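Local coordinates for protein endonuclease Bse634IR (Geobacillus stearothermophilus, PDB 3V20) that probably cleaves double-stranded DNA at a specific sequence, as a metal-dependent type II restriction endonuclease of the PDDEXK clan, at residues I101-N106 with P145-I150; N118-K123 with A221-A226; A193-K198 with K235-S240. The protein carries 1 engineered substitution. One frame throughout, in Å; residues are numbered along the deposited sequence.

Interaction 1: I101-N106 with P145-I150; sequences IIKMPN and PDLLII. With CA (calcium ion), chain F; nucleotides of chain C.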
loop_
_atom_site.group_PDB
_atom_site.type_symbol
_atom_site.label_atom_id
_atom_site.label_comp_id
_atom_site.label_asym_id
_atom_site.label_seq_id
_atom_site.Cartn_x
_atom_site.Cartn_y
_atom_site.Cartn_z
ATOM N N ILE A 101 5.985 -13.835 21.109
ATOM C CA ILE A 101 5.275 -12.910 20.230
ATOM C C ILE A 101 5.992 -11.549 20.285
ATOM O O ILE A 101 5.883 -10.816 21.280
ATOM C CB ILE A 101 3.784 -12.755 20.618
ATOM C CG1 ILE A 101 3.074 -14.110 20.624
ATOM C CG2 ILE A 101 3.073 -11.792 19.684
ATOM C CD1 ILE A 101 2.554 -14.526 21.978
ATOM N N ILE A 102 6.725 -11.235 19.215
ATOM C CA ILE A 102 7.675 -10.115 19.203
ATOM C C ILE A 102 7.260 -8.947 18.314
ATOM O O ILE A 102 6.949 -9.120 17.133
ATOM C CB ILE A 102 9.090 -10.580 18.760
ATOM C CG1 ILE A 102 9.525 -11.816 19.559
ATOM C CG2 ILE A 102 10.100 -9.438 18.921
ATOM C CD1 ILE A 102 10.739 -12.536 19.010
ATOM N N LYS A 103 7.253 -7.754 18.892
ATOM C CA LYS A 103 7.035 -6.529 18.140
ATOM C C LYS A 103 8.343 -6.155 17.437
ATOM O O LYS A 103 9.354 -5.898 18.090
ATOM C CB LYS A 103 6.563 -5.413 19.082
ATOM C CG LYS A 103 6.417 -4.023 18.453
ATOM C CD LYS A 103 5.413 -4.019 17.323
ATOM C CE LYS A 103 5.468 -2.716 16.500
ATOM N NZ LYS A 103 6.670 -2.609 15.643
ATOM N N MET A 104 8.315 -6.124 16.107
ATOM C CA MET A 104 9.513 -5.888 15.303
ATOM C C MET A 104 9.710 -4.410 14.956
ATOM O O MET A 104 8.740 -3.679 14.786
ATOM C CB MET A 104 9.458 -6.714 14.026
ATOM C CG MET A 104 9.330 -8.222 14.237
ATOM S SD MET A 104 10.819 -8.994 14.891
ATOM C CE MET A 104 11.869 -9.052 13.439
ATOM N N PRO A 105 10.977 -3.957 14.877
ATOM C CA PRO A 105 11.243 -2.578 14.466
ATOM C C PRO A 105 11.271 -2.465 12.926
ATOM O O PRO A 105 10.949 -3.428 12.230
ATOM C CB PRO A 105 12.615 -2.308 15.072
ATOM C CG PRO A 105 13.303 -3.651 15.015
ATOM C CD PRO A 105 12.230 -4.716 15.088
ATOM N N ASN A 106 11.645 -1.306 12.396
ATOM C CA ASN A 106 11.743 -1.152 10.946
ATOM C C ASN A 106 12.904 -1.935 10.312
ATOM O O ASN A 106 13.835 -2.353 11.003
ATOM C CB ASN A 106 11.696 0.328 10.516
ATOM C CG ASN A 106 13.022 1.055 10.686
ATOM O OD1 ASN A 106 14.074 0.588 10.246
ATOM N ND2 ASN A 106 12.965 2.243 11.281
ATOM N N PRO A 145 7.453 -7.367 9.215
ATOM C CA PRO A 145 6.152 -7.660 9.818
ATOM C C PRO A 145 6.059 -6.975 11.190
ATOM O O PRO A 145 7.092 -6.830 11.864
ATOM C CB PRO A 145 6.165 -9.187 9.983
ATOM C CG PRO A 145 7.346 -9.675 9.245
ATOM C CD PRO A 145 8.319 -8.557 9.181
ATOM N N ASP A 146 4.862 -6.541 11.592
ATOM C CA ASP A 146 4.676 -5.921 12.917
ATOM C C ASP A 146 4.928 -6.845 14.109
ATOM O O ASP A 146 5.632 -6.459 15.048
ATOM C CB ASP A 146 3.295 -5.295 13.037
ATOM C CG ASP A 146 3.119 -4.126 12.105
ATOM O OD1 ASP A 146 4.074 -3.319 11.976
ATOM O OD2 ASP A 146 2.036 -4.017 11.488
ATOM N N LEU A 147 4.332 -8.039 14.077
ATOM C CA LEU A 147 4.552 -9.067 15.092
ATOM C C LEU A 147 5.045 -10.345 14.454
ATOM O O LEU A 147 4.535 -10.752 13.417
ATOM C CB LEU A 147 3.264 -9.393 15.860
ATOM C CG LEU A 147 2.485 -8.381 16.699
ATOM C CD1 LEU A 147 1.245 -9.089 17.237
ATOM C CD2 LEU A 147 3.340 -7.816 17.833
ATOM N N LEU A 148 6.046 -10.966 15.073
ATOM C CA LEU A 148 6.460 -12.330 14.721
ATOM C C LEU A 148 6.097 -13.294 15.834
ATOM O O LEU A 148 6.311 -13.000 17.012
ATOM C CB LEU A 148 7.970 -12.431 14.481
ATOM C CG LEU A 148 8.596 -11.785 13.250
ATOM C CD1 LEU A 148 10.016 -12.288 13.130
ATOM C CD2 LEU A 148 7.826 -12.099 11.972
ATOM N N ILE A 149 5.540 -14.439 15.451
ATOM C CA ILE A 149 5.303 -15.532 16.386
ATOM C C ILE A 149 6.301 -16.665 16.113
ATOM O O ILE A 149 6.358 -17.216 15.014
ATOM C CB ILE A 149 3.830 -16.023 16.376
ATOM C CG1 ILE A 149 2.904 -14.944 16.949
ATOM C CG2 ILE A 149 3.673 -17.265 17.220
ATOM C CD1 ILE A 149 2.266 -14.118 15.916
ATOM N N ILE A 150 7.082 -16.984 17.140
ATOM C CA ILE A 150 8.194 -17.911 17.045
ATOM C C ILE A 150 8.015 -19.016 18.072
ATOM O O ILE A 150 7.769 -18.742 19.255
ATOM C CB ILE A 150 9.527 -17.174 17.294
ATOM C CG1 ILE A 150 9.791 -16.182 16.154
ATOM C CG2 ILE A 150 10.685 -18.157 17.421
ATOM C CD1 ILE A 150 10.862 -15.180 16.454
HETATM CA CA CA F . 1.404 -2.091 10.473
ATOM P P DA C 5 10.105 -0.499 6.885
ATOM O OP1 DA C 5 10.477 -1.640 7.752
ATOM O OP2 DA C 5 9.945 -0.672 5.433
ATOM O "O5'" DA C 5 8.697 0.076 7.371
ATOM C "C5'" DA C 5 8.483 0.215 8.760
ATOM C "C4'" DA C 5 7.256 1.037 9.022
ATOM O "O4'" DA C 5 7.553 2.434 8.767
ATOM C "C3'" DA C 5 6.040 0.633 8.191
ATOM O "O3'" DA C 5 5.100 0.079 9.073
ATOM C "C2'" DA C 5 5.590 1.960 7.573
ATOM C "C1'" DA C 5 6.370 3.046 8.327
ATOM N N9 DA C 5 6.696 4.183 7.465
ATOM C C8 DA C 5 7.218 4.114 6.205
ATOM N N7 DA C 5 7.410 5.284 5.652
ATOM C C5 DA C 5 6.969 6.182 6.606
ATOM C C6 DA C 5 6.913 7.589 6.633
ATOM N N6 DA C 5 7.307 8.355 5.615
ATOM N N1 DA C 5 6.430 8.183 7.748
ATOM C C2 DA C 5 6.031 7.409 8.770
ATOM N N3 DA C 5 6.046 6.079 8.839
ATOM C C4 DA C 5 6.549 5.523 7.738
ATOM P P DC C 6 3.539 -0.057 8.757
ATOM O OP1 DC C 6 3.023 -1.175 9.550
ATOM O OP2 DC C 6 3.282 -0.104 7.317
ATOM O "O5'" DC C 6 2.997 1.294 9.380
ATOM C "C5'" DC C 6 2.973 1.487 10.781
ATOM C "C4'" DC C 6 2.489 2.885 11.096
ATOM O "O4'" DC C 6 3.340 3.835 10.429
ATOM C "C3'" DC C 6 1.113 3.255 10.579
ATOM O "O3'" DC C 6 0.162 2.718 11.452
ATOM C "C2'" DC C 6 1.182 4.787 10.647
ATOM C "C1'" DC C 6 2.664 5.078 10.322
ATOM N N1 DC C 6 2.954 5.593 8.950
ATOM C C2 DC C 6 2.890 6.972 8.658
ATOM O O2 DC C 6 2.583 7.795 9.550
ATOM N N3 DC C 6 3.168 7.393 7.385
ATOM C C4 DC C 6 3.507 6.504 6.436
ATOM N N4 DC C 6 3.768 6.974 5.202
ATOM C C5 DC C 6 3.578 5.088 6.719
ATOM C C6 DC C 6 3.293 4.694 7.968
HETATM O O HOH W 1 1.378 -3.805 8.349
#
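M104 sets its CG anti to its own carbonyl carbon (chi1 -58°), and further bends at chi2 and chi3 fold the chain back over L148. L148 starts out with a similar torsion (chi1 -70°), and the two side chains meet at a slant. M104 follows the end of strand 99-103, and L148 lies in strand 147-151; the two strands form an antiparallel ladder in the mixed sheet of the PDDEXK nuclease fold. M104 CE is 3.7 Å from L148 CD1, and SD packs on the same methyl. With an alanine at M104 the thioether is gone, and L148 would probably lose this cover and face a gap. On the same side of the sheet I102 CD1 touches I150 CD1 at 3.7 Å. On the other side I101 and I149 lie side by side, with CG1 of I101 3.8 Å from CG1 of I149. Helices 68-93 and 280-291 pack on that side. I102 and L148 form the hydrogen-bonded pair. I102 N reaches L148 O at 2.9 Å, and L148 N reaches I102 O at 2.9 Å. Past the strand, M104 N still bonds to D146 O at 2.9 Å. The CD of K103 rests against the same oxygen. D146 and L147 both face V195 on the next strand, a classic beta bulge. The CB of D146 leaves its backbone away from segment 101-106, and the carboxylate reaches the metal site. There D146 OD2 binds the calcium ion at 2.3 Å, and OP1 of DC6 of chain C binds the same ion at 2.1 Å.

Interaction 2: N118-K123 with A221-A226; sequences NETREK and AHLKMA. Engineered in segment 221-226: A226 (natural residue Arg).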
loop_
_atom_site.group_PDB
_atom_site.type_symbol
_atom_site.label_atom_id
_atom_site.label_comp_id
_atom_site.label_asym_id
_atom_site.label_seq_id
_atom_site.Cartn_x
_atom_site.Cartn_y
_atom_site.Cartn_z
ATOM N N ASN A 118 22.672 -19.361 10.947
ATOM C CA ASN A 118 23.596 -19.273 9.815
ATOM C C ASN A 118 23.163 -20.104 8.614
ATOM O O ASN A 118 23.083 -19.588 7.501
ATOM C CB ASN A 118 25.023 -19.648 10.239
ATOM C CG ASN A 118 25.629 -18.642 11.197
ATOM O OD1 ASN A 118 25.088 -17.552 11.393
ATOM N ND2 ASN A 118 26.756 -19.001 11.801
ATOM N N GLU A 119 22.873 -21.383 8.853
ATOM C CA GLU A 119 22.465 -22.310 7.798
ATOM C C GLU A 119 21.302 -21.765 6.960
ATOM O O GLU A 119 21.287 -21.919 5.737
ATOM C CB GLU A 119 22.103 -23.676 8.389
ATOM C CG GLU A 119 22.048 -24.811 7.362
ATOM C CD GLU A 119 21.684 -26.157 7.971
ATOM O OE1 GLU A 119 21.789 -26.306 9.208
ATOM O OE2 GLU A 119 21.297 -27.071 7.209
ATOM N N THR A 120 20.341 -21.122 7.621
ATOM C CA THR A 120 19.189 -20.568 6.931
ATOM C C THR A 120 19.513 -19.213 6.304
ATOM O O THR A 120 19.059 -18.927 5.192
ATOM C CB THR A 120 17.926 -20.532 7.840
ATOM O OG1 THR A 120 17.366 -21.852 7.910
ATOM C CG2 THR A 120 16.862 -19.576 7.295
ATOM N N ARG A 121 20.319 -18.398 6.986
ATOM C CA ARG A 121 20.709 -17.090 6.434
ATOM C C ARG A 121 21.500 -17.223 5.126
ATOM O O ARG A 121 21.407 -16.361 4.250
ATOM C CB ARG A 121 21.454 -16.223 7.458
ATOM C CG ARG A 121 20.522 -15.351 8.308
ATOM C CD ARG A 121 21.239 -14.175 8.987
ATOM N NE ARG A 121 22.239 -14.627 9.951
ATOM C CZ ARG A 121 22.552 -14.003 11.088
ATOM N NH1 ARG A 121 21.943 -12.874 11.442
ATOM N NH2 ARG A 121 23.483 -14.523 11.881
ATOM N N GLU A 122 22.247 -18.318 4.994
ATOM C CA GLU A 122 22.984 -18.599 3.766
ATOM C C GLU A 122 22.097 -19.127 2.648
ATOM O O GLU A 122 22.342 -18.822 1.478
ATOM C CB GLU A 122 24.156 -19.550 4.015
ATOM C CG GLU A 122 25.508 -18.855 4.032
ATOM C CD GLU A 122 25.890 -18.265 2.677
ATOM O OE1 GLU A 122 25.973 -19.028 1.680
ATOM O OE2 GLU A 122 26.119 -17.033 2.620
ATOM N N LYS A 123 21.085 -19.922 2.998
ATOM C CA LYS A 123 20.092 -20.362 2.024
ATOM C C LYS A 123 19.429 -19.143 1.382
ATOM O O LYS A 123 19.279 -19.090 0.158
ATOM C CB LYS A 123 19.015 -21.237 2.669
ATOM C CG LYS A 123 19.472 -22.583 3.211
ATOM C CD LYS A 123 19.921 -23.542 2.130
ATOM C CE LYS A 123 20.202 -24.894 2.735
ATOM N NZ LYS A 123 21.473 -25.455 2.207
ATOM N N ALA A 221 8.415 -20.596 1.188
ATOM C CA ALA A 221 8.272 -21.657 0.181
ATOM C C ALA A 221 9.632 -22.103 -0.312
ATOM O O ALA A 221 9.846 -23.295 -0.529
ATOM C CB ALA A 221 7.409 -21.222 -0.979
ATOM N N HIS A 222 10.544 -21.149 -0.465
ATOM C CA HIS A 222 11.924 -21.443 -0.835
ATOM C C HIS A 222 12.618 -22.276 0.231
ATOM O O HIS A 222 13.307 -23.249 -0.089
ATOM C CB HIS A 222 12.727 -20.170 -1.110
ATOM C CG HIS A 222 14.018 -20.426 -1.823
ATOM N ND1 HIS A 222 15.221 -20.555 -1.161
ATOM C CD2 HIS A 222 14.290 -20.617 -3.135
ATOM C CE1 HIS A 222 16.181 -20.803 -2.038
ATOM N NE2 HIS A 222 15.643 -20.839 -3.242
ATOM N N LEU A 223 12.431 -21.903 1.493
ATOM C CA LEU A 223 13.017 -22.662 2.594
ATOM C C LEU A 223 12.438 -24.073 2.717
ATOM O O LEU A 223 13.169 -25.013 3.024
ATOM C CB LEU A 223 12.932 -21.894 3.917
ATOM C CG LEU A 223 13.719 -20.577 3.905
ATOM C CD1 LEU A 223 13.510 -19.814 5.204
ATOM C CD2 LEU A 223 15.212 -20.813 3.640
ATOM N N LYS A 224 11.135 -24.214 2.463
ATOM C CA LYS A 224 10.485 -25.528 2.410
ATOM C C LYS A 224 11.120 -26.453 1.363
ATOM O O LYS A 224 11.271 -27.656 1.609
ATOM C CB LYS A 224 8.983 -25.396 2.142
ATOM C CG LYS A 224 8.165 -25.060 3.369
ATOM C CD LYS A 224 6.679 -24.968 3.066
ATOM C CE LYS A 224 6.078 -26.329 2.805
ATOM N NZ LYS A 224 4.685 -26.368 3.323
ATOM N N MET A 225 11.489 -25.875 0.217
ATOM C CA MET A 225 12.125 -26.603 -0.883
ATOM C C MET A 225 13.574 -26.993 -0.587
ATOM O O MET A 225 13.940 -28.162 -0.743
ATOM C CB MET A 225 12.062 -25.797 -2.186
ATOM C CG MET A 225 10.682 -25.738 -2.850
ATOM S SD MET A 225 10.393 -27.006 -4.121
ATOM C CE MET A 225 9.160 -26.131 -5.090
ATOM N N ALA A 226 14.394 -26.026 -0.175
ATOM C CA ALA A 226 15.803 -26.296 0.143
ATOM C C ALA A 226 15.976 -27.399 1.188
ATOM O O ALA A 226 16.885 -28.220 1.073
ATOM C CB ALA A 226 16.524 -25.029 0.580
#
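Two helices meet here at a steep angle: T120 and K123 of helix 118-132 lie against L223 and A226 of helix 207-226. The second helix is the connecting helix of the beta-alpha-beta unit formed with strands 191-198 and 235-240. The short helical segments run at 112° to each other and their axes come no nearer than 11.0 Å. Contact is therefore made by side chains, and it gathers round L223. T120 turns its methyl CG2 anti to its backbone N, and CG2 meets L223 CD1 at 4.0 Å. These two side chains cross at about a right angle. The other methyl of L223, CD2, lies 3.9 Å from K123 CB and also borders the T120 methyl. K123 bends at chi2 (-67°), and its aliphatic chain runs toward the C-terminal end of helix 207-226. Its CD comes to 4.0 Å from CB of A226. A226 is an engineered residue, arginine in the natural protein, so this touch belongs to the variant. H222 approaches the backbone carbonyl of K123, with CE1 4.2 Å from K123 O. This approach is oblique to the ring and no hydrogen bond is made. W188 from a loop touches both T120 and L223. The hydroxyl of T120 is used elsewhere, since OG1 hydrogen-bonds to Y227 OH. No polar bond joins the two segments. The contact rests on carbon-to-carbon packing of a few methyl and methylene groups, which implies a small and mainly dispersive attraction.

Interaction 3: A193-K198 with K235-S240; sequences AGVGLK and KYYGAS. With CA (calcium ion), chain F; nucleotides of chain C.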
loop_
_atom_site.group_PDB
_atom_site.type_symbol
_atom_site.label_atom_id
_atom_site.label_comp_id
_atom_site.label_asym_id
_atom_site.label_seq_id
_atom_site.Cartn_x
_atom_site.Cartn_y
_atom_site.Cartn_z
ATOM N N ALA A 193 4.231 -17.705 12.405
ATOM C CA ALA A 193 3.271 -16.739 11.865
ATOM C C ALA A 193 3.762 -15.318 11.974
ATOM O O ALA A 193 4.624 -15.030 12.793
ATOM C CB ALA A 193 1.906 -16.886 12.537
ATOM N N GLY A 194 3.223 -14.439 11.127
ATOM C CA GLY A 194 3.409 -12.986 11.271
ATOM C C GLY A 194 2.074 -12.251 11.260
ATOM O O GLY A 194 1.060 -12.789 10.779
ATOM N N VAL A 195 2.055 -11.033 11.803
ATOM C CA VAL A 195 0.835 -10.226 11.844
ATOM C C VAL A 195 1.115 -8.775 11.436
ATOM O O VAL A 195 2.087 -8.163 11.904
ATOM C CB VAL A 195 0.194 -10.230 13.248
ATOM C CG1 VAL A 195 -1.068 -9.411 13.257
ATOM C CG2 VAL A 195 -0.080 -11.672 13.741
ATOM N N GLY A 196 0.264 -8.239 10.553
ATOM C CA GLY A 196 0.304 -6.833 10.169
ATOM C C GLY A 196 -0.775 -6.082 10.904
ATOM O O GLY A 196 -1.943 -6.479 10.860
ATOM N N LEU A 197 -0.394 -5.003 11.588
ATOM C CA LEU A 197 -1.325 -4.225 12.437
ATOM C C LEU A 197 -1.630 -2.845 11.876
ATOM O O LEU A 197 -0.715 -2.110 11.547
ATOM C CB LEU A 197 -0.742 -4.069 13.838
ATOM C CG LEU A 197 -0.432 -5.376 14.607
ATOM C CD1 LEU A 197 0.435 -5.048 15.811
ATOM C CD2 LEU A 197 -1.703 -6.142 15.001
ATOM N N LYS A 198 -2.910 -2.479 11.784
ATOM C CA LYS A 198 -3.298 -1.163 11.263
ATOM C C LYS A 198 -4.436 -0.571 12.074
ATOM O O LYS A 198 -5.389 -1.287 12.359
ATOM C CB LYS A 198 -3.772 -1.298 9.826
ATOM C CG LYS A 198 -2.683 -1.592 8.843
ATOM C CD LYS A 198 -3.267 -1.994 7.522
ATOM C CE LYS A 198 -2.322 -1.740 6.397
ATOM N NZ LYS A 198 -0.992 -1.352 6.848
ATOM N N LYS A 235 2.108 -18.813 8.404
ATOM C CA LYS A 235 0.825 -18.164 8.179
ATOM C C LYS A 235 0.959 -16.673 8.404
ATOM O O LYS A 235 1.764 -16.228 9.211
ATOM C CB LYS A 235 -0.240 -18.769 9.099
ATOM C CG LYS A 235 -0.887 -20.043 8.561
ATOM C CD LYS A 235 -1.918 -20.558 9.555
ATOM C CE LYS A 235 -3.036 -21.382 8.910
ATOM N NZ LYS A 235 -2.521 -22.585 8.174
ATOM N N TYR A 236 0.170 -15.889 7.690
ATOM C CA TYR A 236 0.220 -14.443 7.845
ATOM C C TYR A 236 -1.171 -13.874 8.019
ATOM O O TYR A 236 -2.100 -14.316 7.345
ATOM C CB TYR A 236 0.912 -13.805 6.649
ATOM C CG TYR A 236 1.153 -12.328 6.816
ATOM C CD1 TYR A 236 2.168 -11.864 7.658
ATOM C CD2 TYR A 236 0.359 -11.388 6.150
ATOM C CE1 TYR A 236 2.397 -10.507 7.821
ATOM C CE2 TYR A 236 0.586 -10.016 6.311
ATOM C CZ TYR A 236 1.608 -9.593 7.145
ATOM O OH TYR A 236 1.862 -8.254 7.317
ATOM N N TYR A 237 -1.284 -12.874 8.900
ATOM C CA TYR A 237 -2.557 -12.335 9.367
ATOM C C TYR A 237 -2.595 -10.813 9.387
ATOM O O TYR A 237 -1.570 -10.154 9.563
ATOM C CB TYR A 237 -2.816 -12.816 10.805
ATOM C CG TYR A 237 -2.892 -14.326 10.963
ATOM C CD1 TYR A 237 -4.080 -15.014 10.683
ATOM C CD2 TYR A 237 -1.777 -15.064 11.376
ATOM C CE1 TYR A 237 -4.161 -16.402 10.804
ATOM C CE2 TYR A 237 -1.845 -16.450 11.512
ATOM C CZ TYR A 237 -3.054 -17.109 11.228
ATOM O OH TYR A 237 -3.159 -18.472 11.361
ATOM N N GLY A 238 -3.791 -10.257 9.236
ATOM C CA GLY A 238 -3.998 -8.830 9.417
ATOM C C GLY A 238 -4.854 -8.559 10.638
ATOM O O GLY A 238 -5.652 -9.425 11.058
ATOM N N ALA A 239 -4.698 -7.362 11.208
ATOM C CA ALA A 239 -5.531 -6.938 12.339
ATOM C C ALA A 239 -5.777 -5.450 12.347
ATOM O O ALA A 239 -4.825 -4.663 12.275
ATOM C CB ALA A 239 -4.916 -7.378 13.677
ATOM N N SER A 240 -7.054 -5.080 12.488
ATOM C CA SER A 240 -7.507 -3.683 12.459
ATOM C C SER A 240 -8.136 -3.301 13.790
ATOM O O SER A 240 -8.568 -4.178 14.535
ATOM C CB SER A 240 -8.534 -3.509 11.340
ATOM O OG SER A 240 -9.058 -2.196 11.299
HETATM CA CA CA F . 1.404 -2.091 10.473
ATOM P P DC C 7 -1.318 2.321 10.986
ATOM O OP1 DC C 7 -1.968 1.743 12.167
ATOM O OP2 DC C 7 -1.232 1.506 9.753
ATOM O "O5'" DC C 7 -2.040 3.692 10.644
ATOM C "C5'" DC C 7 -2.191 4.694 11.647
ATOM C "C4'" DC C 7 -2.947 5.854 11.038
ATOM O "O4'" DC C 7 -2.120 6.513 10.052
ATOM C "C3'" DC C 7 -4.226 5.455 10.295
ATOM O "O3'" DC C 7 -5.222 6.449 10.432
ATOM C "C2'" DC C 7 -3.793 5.426 8.837
ATOM C "C1'" DC C 7 -2.782 6.563 8.805
ATOM N N1 DC C 7 -1.862 6.446 7.641
ATOM C C2 DC C 7 -1.686 7.537 6.769
ATOM O O2 DC C 7 -2.267 8.632 6.989
ATOM N N3 DC C 7 -0.856 7.384 5.700
ATOM C C4 DC C 7 -0.240 6.217 5.481
ATOM N N4 DC C 7 0.568 6.126 4.420
ATOM C C5 DC C 7 -0.402 5.086 6.351
ATOM C C6 DC C 7 -1.220 5.261 7.411
HETATM O O HOH W 1 1.378 -3.805 8.349
#
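A193-K198 and K235-S240 run side by side as parallel strands, 21° apart, in step from A193 beside K235 onward. Every second residue of the first strand, G194 and then G196, bonds to the two residues flanking its partner. G194 N reaches K235 O at 3.0 Å, and G194 O takes the N-H of Y237. G196 N reaches Y237 O at 2.8 Å, and G196 O accepts from A239 N. K198 N bonds to A239 O. Y236 holds its CG anti to the backbone N (chi1 -173°), which brings the ring alongside G194 and G196. Its OH comes to 3.5 Å from G196 CA. A beta carbon on G196 would clash with that hydroxyl, and one on G194 would sit tight against Y236 CD1. The two strands belong to a beta-alpha-beta crossover, and its helix 207-226 packs on Y236. On the opposite face A193 CB meets the edge of the Y237 ring, 3.9 Å from CE2. V195 slants across Y237, and L197 CD2 touches A239 CB at 3.7 Å. Helix 280-291 packs on this face. L197 O binds the calcium ion at 2.4 Å. K198 comes next and turns to the DNA, with CG 3.5 Å from OP2 of DC7 of chain C, while its NZ hydrogen-bonds to Q208 OE1.

Overall arrangement
From the N terminus, strand 99-103 opens interaction 1 and helix 118-132 then opens interaction 2. Interaction 1 closes its loop at 145-150. Interaction 3 opens at 193-198, interaction 2 closes at 221-226, and interaction 3 closes at 235-240. Interaction 2 therefore crosses both others, while interactions 1 and 3 follow in series. Those two touch in one sheet through neighbouring strands 147-151 and 191-198. D146 OD2 is 2.6 Å from L197 N, a probable hydrogen bond, and both interactions share the calcium ion and a water. Interaction 2 touches neither and joins two helices at the periphery, its centre about 20 Å from that of interaction 1.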